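Local coordinates for protein putative pectin lyase (Geobacillus virus E2, PDB 7CHU) that serves as a phage tailspike, probably recognising and perhaps cleaving host surface polysaccharide through a pectate-lyase-like beta-helix, at residues 375-386 against 390-400. Sequence-based numbering, arbitrary orientation.
Sequences APFNNPTNENFF and FIGENRKLGWN
Phe-386 and Gly-398 form an antiparallel hydrogen-bonded pair, with Phe-386 N to Gly-398 O at 2.9 Å and the return bond from Gly-398 N to Phe-386 O, while Phe-385 and Trp-399 make the adjoining non-hydrogen-bonded pair. The Phe-386 ring lies back over the glycine: chi1 of 63° sets CG between the backbone N and carbonyl carbon, and the ring centroid stands 3.8 Å from Gly-398 CA in a CH-pi contact. Phe-377 CZ sits over the centre of the opposite face, so the ring is sandwiched between a neighbouring aromatic and the backbone of its strand partner. Phe-377 in turn puts CE1 over one face of the Arg-395 guanidinium, its ring inclined 42° to that plane. At the edge of the same group, Arg-395 NH1 donates a nearly straight bond (164°) to Asn-379 OD1 at 2.9 Å, and water 1 joins NH2 to Phe-377 O and Asn-379 OD1. Glu-393 holds the arginine side-on through NE and NH2; its OE2 also accepts from Arg-395 N at 2.8 Å, which fixes this buried ion pair to the backbone. Farther along, Pro-376 CB rests over the centre of the Phe-390 ring, 3.6 Å from its centroid. On the other face of the strand pair, the edge of the Phe-385 ring meets Trp-399 CB at 3.9 Å. Here the parallel stacking of the beta-helix gives way to antiparallel pairing: strand 385-387 pairs in parallel with 361-363, whose Ile-362 touches Phe-377, Phe-386 and Phe-390, whereas 398-399 continues antiparallel to 402-407. Tyr-403 and Tyr-418 add cation-pi contacts to Arg-395, and Lys-396 of the second subunit forms a salt bridge with Glu-383 and a cation-pi contact with Trp-399, tying this transition into the trimer.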
loop_
_atom_site.group_PDB
_atom_site.type_symbol
_atom_site.label_atom_id
_atom_site.label_comp_id
_atom_site.label_asym_id
_atom_site.label_seq_id
_atom_site.Cartn_x
_atom_site.Cartn_y
_atom_site.Cartn_z
ATOM N N ALA A 375 17.699 16.910 -15.384
ATOM C CA ALA A 375 16.244 16.946 -15.374
ATOM C C ALA A 375 15.761 15.830 -14.464
ATOM O O ALA A 375 16.576 15.034 -13.975
ATOM C CB ALA A 375 15.672 16.795 -16.796
ATOM N N PRO A 376 14.443 15.747 -14.205
ATOM C CA PRO A 376 13.929 14.593 -13.440
ATOM C C PRO A 376 14.282 13.254 -14.071
ATOM O O PRO A 376 14.590 12.303 -13.344
ATOM C CB PRO A 376 12.411 14.828 -13.420
ATOM C CG PRO A 376 12.251 16.311 -13.535
ATOM C CD PRO A 376 13.395 16.770 -14.424
ATOM N N PHE A 377 14.246 13.156 -15.406
ATOM C CA PHE A 377 14.620 11.947 -16.130
ATOM C C PHE A 377 15.397 12.351 -17.376
ATOM O O PHE A 377 15.364 13.512 -17.810
ATOM C CB PHE A 377 13.388 11.118 -16.515
ATOM C CG PHE A 377 12.279 11.936 -17.114
ATOM C CD1 PHE A 377 12.259 12.198 -18.487
ATOM C CD2 PHE A 377 11.270 12.463 -16.312
ATOM C CE1 PHE A 377 11.242 12.943 -19.055
ATOM C CE2 PHE A 377 10.248 13.227 -16.869
ATOM C CZ PHE A 377 10.243 13.477 -18.242
ATOM N N ASN A 378 16.115 11.378 -17.944
ATOM C CA ASN A 378 16.955 11.628 -19.109
ATOM C C ASN A 378 16.126 11.476 -20.382
ATOM O O ASN A 378 14.963 11.070 -20.348
ATOM C CB ASN A 378 18.145 10.657 -19.124
ATOM C CG ASN A 378 17.695 9.211 -19.223
ATOM O OD1 ASN A 378 16.712 8.827 -18.593
ATOM N ND2 ASN A 378 18.387 8.412 -20.032
ATOM N N ASN A 379 16.745 11.755 -21.533
ATOM C CA ASN A 379 16.127 11.462 -22.817
ATOM C C ASN A 379 16.664 10.117 -23.294
ATOM O O ASN A 379 17.769 10.063 -23.854
ATOM C CB ASN A 379 16.435 12.569 -23.834
ATOM C CG ASN A 379 15.867 13.931 -23.407
ATOM O OD1 ASN A 379 14.851 14.013 -22.698
ATOM N ND2 ASN A 379 16.512 15.007 -23.855
ATOM N N PRO A 380 15.945 9.013 -23.096
ATOM C CA PRO A 380 16.528 7.687 -23.330
ATOM C C PRO A 380 16.463 7.279 -24.798
ATOM O O PRO A 380 15.733 7.851 -25.610
ATOM C CB PRO A 380 15.658 6.771 -22.465
ATOM C CG PRO A 380 14.301 7.428 -22.502
ATOM C CD PRO A 380 14.556 8.928 -22.609
ATOM N N THR A 381 17.245 6.245 -25.113
ATOM C CA THR A 381 17.331 5.719 -26.474
ATOM C C THR A 381 15.981 5.205 -26.979
ATOM O O THR A 381 15.580 5.494 -28.110
ATOM C CB THR A 381 18.379 4.596 -26.505
ATOM O OG1 THR A 381 19.622 5.090 -25.990
ATOM C CG2 THR A 381 18.581 4.057 -27.911
ATOM N N ASN A 382 15.280 4.411 -26.174
ATOM C CA ASN A 382 14.044 3.769 -26.598
ATOM C C ASN A 382 12.843 4.408 -25.903
ATOM O O ASN A 382 12.987 5.200 -24.972
ATOM C CB ASN A 382 14.094 2.256 -26.318
ATOM C CG ASN A 382 15.112 1.537 -27.203
ATOM O OD1 ASN A 382 15.291 1.885 -28.372
ATOM N ND2 ASN A 382 15.802 0.560 -26.640
ATOM N N GLU A 383 11.649 4.018 -26.350
ATOM C CA GLU A 383 10.413 4.609 -25.834
ATOM C C GLU A 383 10.189 4.259 -24.361
ATOM O O GLU A 383 10.180 3.081 -23.979
ATOM C CB GLU A 383 9.210 4.143 -26.656
ATOM C CG GLU A 383 7.856 4.543 -26.034
ATOM C CD GLU A 383 6.656 4.123 -26.882
ATOM O OE1 GLU A 383 6.814 3.953 -28.096
ATOM O OE2 GLU A 383 5.541 3.959 -26.354
ATOM N N ASN A 384 10.000 5.292 -23.542
ATOM C CA ASN A 384 9.480 5.171 -22.188
ATOM C C ASN A 384 8.382 6.212 -22.003
ATOM O O ASN A 384 8.247 7.137 -22.802
ATOM C CB ASN A 384 10.586 5.361 -21.170
ATOM C CG ASN A 384 11.660 4.271 -21.272
ATOM O OD1 ASN A 384 11.591 3.265 -20.577
ATOM N ND2 ASN A 384 12.649 4.474 -22.144
ATOM N N PHE A 385 7.601 6.076 -20.943
ATOM C CA PHE A 385 6.376 6.846 -20.796
ATOM C C PHE A 385 6.401 7.628 -19.492
ATOM O O PHE A 385 6.885 7.139 -18.465
ATOM C CB PHE A 385 5.174 5.898 -20.846
ATOM C CG PHE A 385 3.840 6.583 -20.783
ATOM C CD1 PHE A 385 3.428 7.462 -21.794
ATOM C CD2 PHE A 385 2.976 6.327 -19.725
ATOM C CE1 PHE A 385 2.157 8.102 -21.721
ATOM C CE2 PHE A 385 1.721 6.940 -19.656
ATOM C CZ PHE A 385 1.323 7.842 -20.661
ATOM N N PHE A 386 5.879 8.846 -19.514
ATOM C CA PHE A 386 5.799 9.574 -18.256
ATOM C C PHE A 386 4.548 10.429 -18.224
ATOM O O PHE A 386 4.068 10.910 -19.259
ATOM C CB PHE A 386 7.030 10.446 -18.010
ATOM C CG PHE A 386 7.214 11.544 -19.036
ATOM C CD1 PHE A 386 7.999 11.329 -20.160
ATOM C CD2 PHE A 386 6.608 12.795 -18.860
ATOM C CE1 PHE A 386 8.174 12.343 -21.117
ATOM C CE2 PHE A 386 6.774 13.817 -19.802
ATOM C CZ PHE A 386 7.562 13.590 -20.931
ATOM N N PHE A 390 6.850 17.630 -12.102
ATOM C CA PHE A 390 8.023 17.902 -11.291
ATOM C C PHE A 390 8.305 19.399 -11.261
ATOM O O PHE A 390 8.034 20.118 -12.227
ATOM C CB PHE A 390 9.264 17.191 -11.844
ATOM C CG PHE A 390 9.173 15.683 -11.888
ATOM C CD1 PHE A 390 8.805 15.025 -13.053
ATOM C CD2 PHE A 390 9.491 14.917 -10.773
ATOM C CE1 PHE A 390 8.758 13.630 -13.115
ATOM C CE2 PHE A 390 9.429 13.515 -10.830
ATOM C CZ PHE A 390 9.060 12.881 -11.993
ATOM N N ILE A 391 8.906 19.859 -10.166
ATOM C CA ILE A 391 9.384 21.235 -10.114
ATOM C C ILE A 391 10.561 21.382 -11.072
ATOM O O ILE A 391 11.509 20.586 -11.043
ATOM C CB ILE A 391 9.775 21.602 -8.677
ATOM C CG1 ILE A 391 8.521 21.658 -7.785
ATOM C CG2 ILE A 391 10.543 22.932 -8.647
ATOM C CD1 ILE A 391 8.850 21.798 -6.289
ATOM N N GLY A 392 10.506 22.396 -11.931
ATOM C CA GLY A 392 11.592 22.639 -12.868
ATOM C C GLY A 392 11.573 21.796 -14.122
ATOM O O GLY A 392 12.602 21.708 -14.810
ATOM N N GLU A 393 10.445 21.166 -14.447
ATOM C CA GLU A 393 10.320 20.375 -15.664
ATOM C C GLU A 393 9.023 20.758 -16.371
ATOM O O GLU A 393 7.925 20.628 -15.807
ATOM C CB GLU A 393 10.378 18.873 -15.364
ATOM C CG GLU A 393 10.084 17.972 -16.565
ATOM C CD GLU A 393 11.011 18.209 -17.754
ATOM O OE1 GLU A 393 12.231 17.951 -17.626
ATOM O OE2 GLU A 393 10.519 18.643 -18.823
ATOM N N ASN A 394 9.159 21.245 -17.603
ATOM C CA ASN A 394 7.998 21.706 -18.356
ATOM C C ASN A 394 7.201 20.555 -18.937
ATOM O O ASN A 394 5.992 20.687 -19.112
ATOM C CB ASN A 394 8.451 22.627 -19.492
ATOM C CG ASN A 394 8.925 23.967 -18.994
ATOM O OD1 ASN A 394 8.279 24.584 -18.158
ATOM N ND2 ASN A 394 10.066 24.418 -19.495
ATOM N N ARG A 395 7.861 19.458 -19.304
ATOM C CA ARG A 395 7.146 18.333 -19.903
ATOM C C ARG A 395 6.311 17.618 -18.841
ATOM O O ARG A 395 6.825 17.269 -17.774
ATOM C CB ARG A 395 8.126 17.359 -20.551
ATOM C CG ARG A 395 8.882 17.948 -21.749
ATOM C CD ARG A 395 10.051 17.063 -22.154
ATOM N NE ARG A 395 11.121 17.104 -21.171
ATOM C CZ ARG A 395 12.212 16.336 -21.207
ATOM N NH1 ARG A 395 12.381 15.440 -22.183
ATOM N NH2 ARG A 395 13.143 16.475 -20.274
ATOM N N LYS A 396 5.017 17.428 -19.126
ATOM C CA LYS A 396 4.071 16.791 -18.209
ATOM C C LYS A 396 3.645 15.405 -18.650
ATOM O O LYS A 396 3.551 14.508 -17.818
ATOM C CB LYS A 396 2.806 17.638 -18.032
ATOM C CG LYS A 396 3.059 19.144 -17.834
ATOM C CD LYS A 396 3.950 19.425 -16.623
ATOM C CE LYS A 396 4.065 20.932 -16.364
ATOM N NZ LYS A 396 5.154 21.226 -15.401
ATOM N N LEU A 397 3.366 15.201 -19.930
ATOM C CA LEU A 397 3.073 13.871 -20.444
ATOM C C LEU A 397 3.930 13.649 -21.673
ATOM O O LEU A 397 4.177 14.589 -22.438
ATOM C CB LEU A 397 1.584 13.720 -20.786
ATOM C CG LEU A 397 1.085 12.332 -21.199
ATOM C CD1 LEU A 397 -0.377 12.163 -20.805
ATOM C CD2 LEU A 397 1.232 12.093 -22.679
ATOM N N GLY A 398 4.412 12.427 -21.860
ATOM C CA GLY A 398 5.216 12.179 -23.037
ATOM C C GLY A 398 5.635 10.733 -23.160
ATOM O O GLY A 398 5.549 9.934 -22.212
ATOM N N TRP A 399 6.062 10.404 -24.369
ATOM C CA TRP A 399 6.720 9.142 -24.647
ATOM C C TRP A 399 7.639 9.374 -25.830
ATOM O O TRP A 399 7.323 10.162 -26.725
ATOM C CB TRP A 399 5.727 8.028 -24.950
ATOM C CG TRP A 399 5.001 8.280 -26.198
ATOM C CD1 TRP A 399 5.316 7.813 -27.452
ATOM C CD2 TRP A 399 3.826 9.078 -26.342
ATOM N NE1 TRP A 399 4.394 8.283 -28.368
ATOM C CE2 TRP A 399 3.471 9.061 -27.710
ATOM C CE3 TRP A 399 3.039 9.817 -25.447
ATOM C CZ2 TRP A 399 2.357 9.743 -28.197
ATOM C CZ3 TRP A 399 1.934 10.489 -25.931
ATOM C CH2 TRP A 399 1.595 10.443 -27.286
ATOM N N ASN A 400 8.785 8.694 -25.824
ATOM C CA ASN A 400 9.773 8.946 -26.854
ATOM C C ASN A 400 10.039 10.445 -26.991
ATOM O O ASN A 400 10.422 11.085 -26.011
ATOM C CB ASN A 400 9.331 8.344 -28.178
ATOM C CG ASN A 400 10.505 7.964 -29.014
ATOM O OD1 ASN A 400 11.565 7.658 -28.471
ATOM N ND2 ASN A 400 10.361 8.025 -30.332
HETATM O O HOH W 1 15.460 14.814 -20.249
HETATM O O HOH W 2 12.677 12.654 -24.336
HETATM O O HOH W 3 13.006 8.470 -26.021
HETATM O O HOH W 4 11.111 7.883 -24.008
#